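Long-range contact in ftsY (Mycoplasma mycoides, PDB 1ZU4), which is the receptor for the signal recognition particle, here as its NG domain, a helical bundle joined to a domain of the P-loop NTPase fold: residues I235-G240 / I259-M264. Numbering follows the deposited sequence.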
ATOM      1  N   ILE A 235       2.724  -4.389   0.992  1.00 14.99           N
ATOM      2  CA  ILE A 235       2.006  -5.623   0.826  1.00 16.65           C
ATOM      3  C   ILE A 235       1.906  -5.841  -0.648  1.00 16.18           C
ATOM      4  O   ILE A 235       1.402  -4.971  -1.355  1.00 17.18           O
ATOM      5  CB  ILE A 235       0.573  -5.531   1.418  1.00 16.15           C
ATOM      6  CG1 ILE A 235       0.646  -5.254   2.931  1.00 16.32           C
ATOM      7  CG2 ILE A 235      -0.157  -6.816   1.130  1.00 18.54           C
ATOM      8  CD1 ILE A 235      -0.716  -5.017   3.587  1.00 17.43           C
ATOM      9  N   ASP A 236       2.348  -7.006  -1.085  1.00 15.54           N
ATOM     10  CA  ASP A 236       2.092  -7.560  -2.439  1.00 16.55           C
ATOM     11  C   ASP A 236       0.662  -8.087  -2.678  1.00 17.50           C
ATOM     12  O   ASP A 236       0.283  -9.205  -2.217  1.00 16.80           O
ATOM     13  CB  ASP A 236       3.100  -8.713  -2.681  1.00 16.55           C
ATOM     14  CG  ASP A 236       3.119  -9.220  -4.106  1.00 17.93           C
ATOM     15  OD1 ASP A 236       2.157  -9.047  -4.900  1.00 20.42           O
ATOM     16  OD2 ASP A 236       4.145  -9.838  -4.452  1.00 22.42           O
ATOM     17  N   ALA A 237      -0.125  -7.328  -3.450  1.00 17.30           N
ATOM     18  CA  ALA A 237      -1.525  -7.715  -3.696  1.00 18.06           C
ATOM     19  C   ALA A 237      -1.708  -9.117  -4.328  1.00 19.43           C
ATOM     20  O   ALA A 237      -2.753  -9.790  -4.108  1.00 19.82           O
ATOM     21  CB  ALA A 237      -2.250  -6.663  -4.512  1.00 16.83           C
ATOM     22  N   THR A 238      -0.731  -9.560  -5.116  1.00 20.46           N
ATOM     23  CA  THR A 238      -0.850 -10.890  -5.728  1.00 21.56           C
ATOM     24  C   THR A 238      -0.873 -12.026  -4.702  1.00 22.81           C
ATOM     25  O   THR A 238      -1.172 -13.160  -5.070  1.00 23.30           O
ATOM     26  CB  THR A 238       0.219 -11.177  -6.818  1.00 21.50           C
ATOM     27  OG1 THR A 238       1.490 -11.373  -6.198  1.00 21.31           O
ATOM     28  CG2 THR A 238       0.320 -10.003  -7.787  1.00 22.41           C
ATOM     29  N   THR A 239      -0.572 -11.725  -3.439  1.00 23.12           N
ATOM     30  CA  THR A 239      -0.576 -12.744  -2.389  1.00 23.96           C
ATOM     31  C   THR A 239      -1.910 -12.864  -1.719  1.00 23.96           C
ATOM     32  O   THR A 239      -2.162 -13.846  -1.043  1.00 24.34           O
ATOM     33  CB  THR A 239       0.521 -12.560  -1.338  1.00 24.05           C
ATOM     34  OG1 THR A 239       0.443 -11.255  -0.729  1.00 24.09           O
ATOM     35  CG2 THR A 239       1.890 -12.759  -1.987  1.00 24.47           C
ATOM     36  N   GLY A 240      -2.794 -11.904  -1.958  1.00 22.65           N
ATOM     37  CA  GLY A 240      -4.155 -11.996  -1.470  1.00 20.80           C
ATOM     38  C   GLY A 240      -4.222 -11.994   0.033  1.00 20.22           C
ATOM     39  O   GLY A 240      -3.415 -11.368   0.696  1.00 18.49           O
ATOM     40  N   ILE A 259       0.316   1.795   4.468  1.00 12.06           N
ATOM     41  CA  ILE A 259       0.575   0.652   3.578  1.00 13.39           C
ATOM     42  C   ILE A 259       0.819   1.128   2.121  1.00 13.61           C
ATOM     43  O   ILE A 259       0.163   2.047   1.620  1.00 12.19           O
ATOM     44  CB  ILE A 259      -0.629  -0.355   3.577  1.00 14.20           C
ATOM     45  CG1 ILE A 259      -0.972  -0.923   4.985  1.00 17.04           C
ATOM     46  CG2 ILE A 259      -0.441  -1.530   2.593  1.00 13.60           C
ATOM     47  CD1 ILE A 259       0.142  -1.549   5.704  1.00 18.66           C
ATOM     48  N   ILE A 260       1.727   0.436   1.449  1.00 14.50           N
ATOM     49  CA  ILE A 260       1.959   0.537   0.028  1.00 13.88           C
ATOM     50  C   ILE A 260       1.535  -0.818  -0.547  1.00 15.16           C
ATOM     51  O   ILE A 260       2.168  -1.798  -0.273  1.00 17.13           O
ATOM     52  CB  ILE A 260       3.456   0.755  -0.294  1.00 14.33           C
ATOM     53  CG1 ILE A 260       4.001   2.052   0.401  1.00 13.63           C
ATOM     54  CG2 ILE A 260       3.678   0.843  -1.784  1.00 13.10           C
ATOM     55  CD1 ILE A 260       5.475   2.307   0.033  1.00 12.98           C
ATOM     56  N   LEU A 261       0.469  -0.831  -1.336  1.00 14.33           N
ATOM     57  CA  LEU A 261      -0.120  -2.019  -1.951  1.00 14.60           C
ATOM     58  C   LEU A 261       0.442  -2.120  -3.372  1.00 14.42           C
ATOM     59  O   LEU A 261       0.126  -1.312  -4.194  1.00 13.38           O
ATOM     60  CB  LEU A 261      -1.654  -1.839  -2.028  1.00 14.35           C
ATOM     61  CG  LEU A 261      -2.415  -3.063  -2.577  1.00 15.97           C
ATOM     62  CD1 LEU A 261      -2.166  -4.330  -1.742  1.00 14.17           C
ATOM     63  CD2 LEU A 261      -3.909  -2.778  -2.724  1.00 15.80           C
ATOM     64  N   THR A 262       1.280  -3.114  -3.632  1.00 16.08           N
ATOM     65  CA  THR A 262       1.954  -3.257  -4.910  1.00 17.43           C
ATOM     66  C   THR A 262       1.315  -4.332  -5.723  1.00 18.15           C
ATOM     67  O   THR A 262       0.537  -5.162  -5.190  1.00 19.24           O
ATOM     68  CB  THR A 262       3.430  -3.655  -4.722  1.00 16.85           C
ATOM     69  OG1 THR A 262       3.494  -4.903  -4.016  1.00 19.49           O
ATOM     70  CG2 THR A 262       4.177  -2.580  -3.941  1.00 18.44           C
ATOM     71  N   LYS A 263       1.630  -4.310  -7.025  1.00 19.91           N
ATOM     72  CA  LYS A 263       1.239  -5.376  -7.954  1.00 21.42           C
ATOM     73  C   LYS A 263      -0.230  -5.541  -8.122  1.00 21.78           C
ATOM     74  O   LYS A 263      -0.687  -6.617  -8.498  1.00 22.68           O
ATOM     75  CB  LYS A 263       1.906  -6.718  -7.591  1.00 20.22           C
ATOM     76  CG  LYS A 263       3.397  -6.681  -7.919  1.00 24.78           C
ATOM     77  CD  LYS A 263       4.144  -7.934  -7.512  1.00 27.79           C
ATOM     78  CE  LYS A 263       5.611  -7.602  -7.312  1.00 32.39           C
ATOM     79  NZ  LYS A 263       6.202  -6.914  -8.550  1.00 34.93           N
ATOM     80  N   MET A 264      -0.985  -4.469  -7.897  1.00 22.96           N
ATOM     81  CA  MET A 264      -2.422  -4.547  -8.097  1.00 23.46           C
ATOM     82  C   MET A 264      -2.759  -5.052  -9.490  1.00 24.00           C
ATOM     83  O   MET A 264      -3.657  -5.863  -9.650  1.00 23.55           O
ATOM     84  CB  MET A 264      -3.090  -3.198  -7.843  1.00 24.04           C
ATOM     85  CG  MET A 264      -4.594  -3.329  -7.513  1.00 23.60           C
ATOM     86  SD  MET A 264      -5.064  -4.529  -6.216  1.00 22.21           S
ATOM     87  CE  MET A 264      -6.674  -5.062  -6.819  1.00 20.42           C
TER
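The side chains of D236 and K263 cross at a slant without pairing their charges: the lysine's methylene CD lies 3.5 Å from the aspartate OD1, while K263 NZ stays 5.4 Å from D236 OD2. The setting is the beta-alpha-beta unit of a P-loop NTPase fold, in which strand 230-236, helix 241-250 and strand 258-262 place two parallel strands next to each other, and the pair illustrates how backbone pairing can run on past the last bridge, D236 with T262, into the loop. I260 O takes the amide of I235, I235 O takes that of T262, and T262 O receives A237 N at 2.9 Å, just past that bridge. On the sheet face of I235 and L261 the packing is apolar: I235 CD1 rests on I259 CG2 (3.6 Å), and with L261 CG anti to the backbone N (chi1 -176°), its CD1 meets A237 CB. M264 SD touches the same methyl, and I276 of helix 272-280 covers both I235 and L261. D236 and T262 occupy the other face, where T262 also meets S121 of helix 118-131. At the end of the strand D236 opens an Asx turn that anchors its carboxylate, with T238 N donating to OD1 on its anti side but 32° out of the carboxylate plane; from the same face of that plane, T238 OG1 reaches D236 OD1 at 2.7 Å.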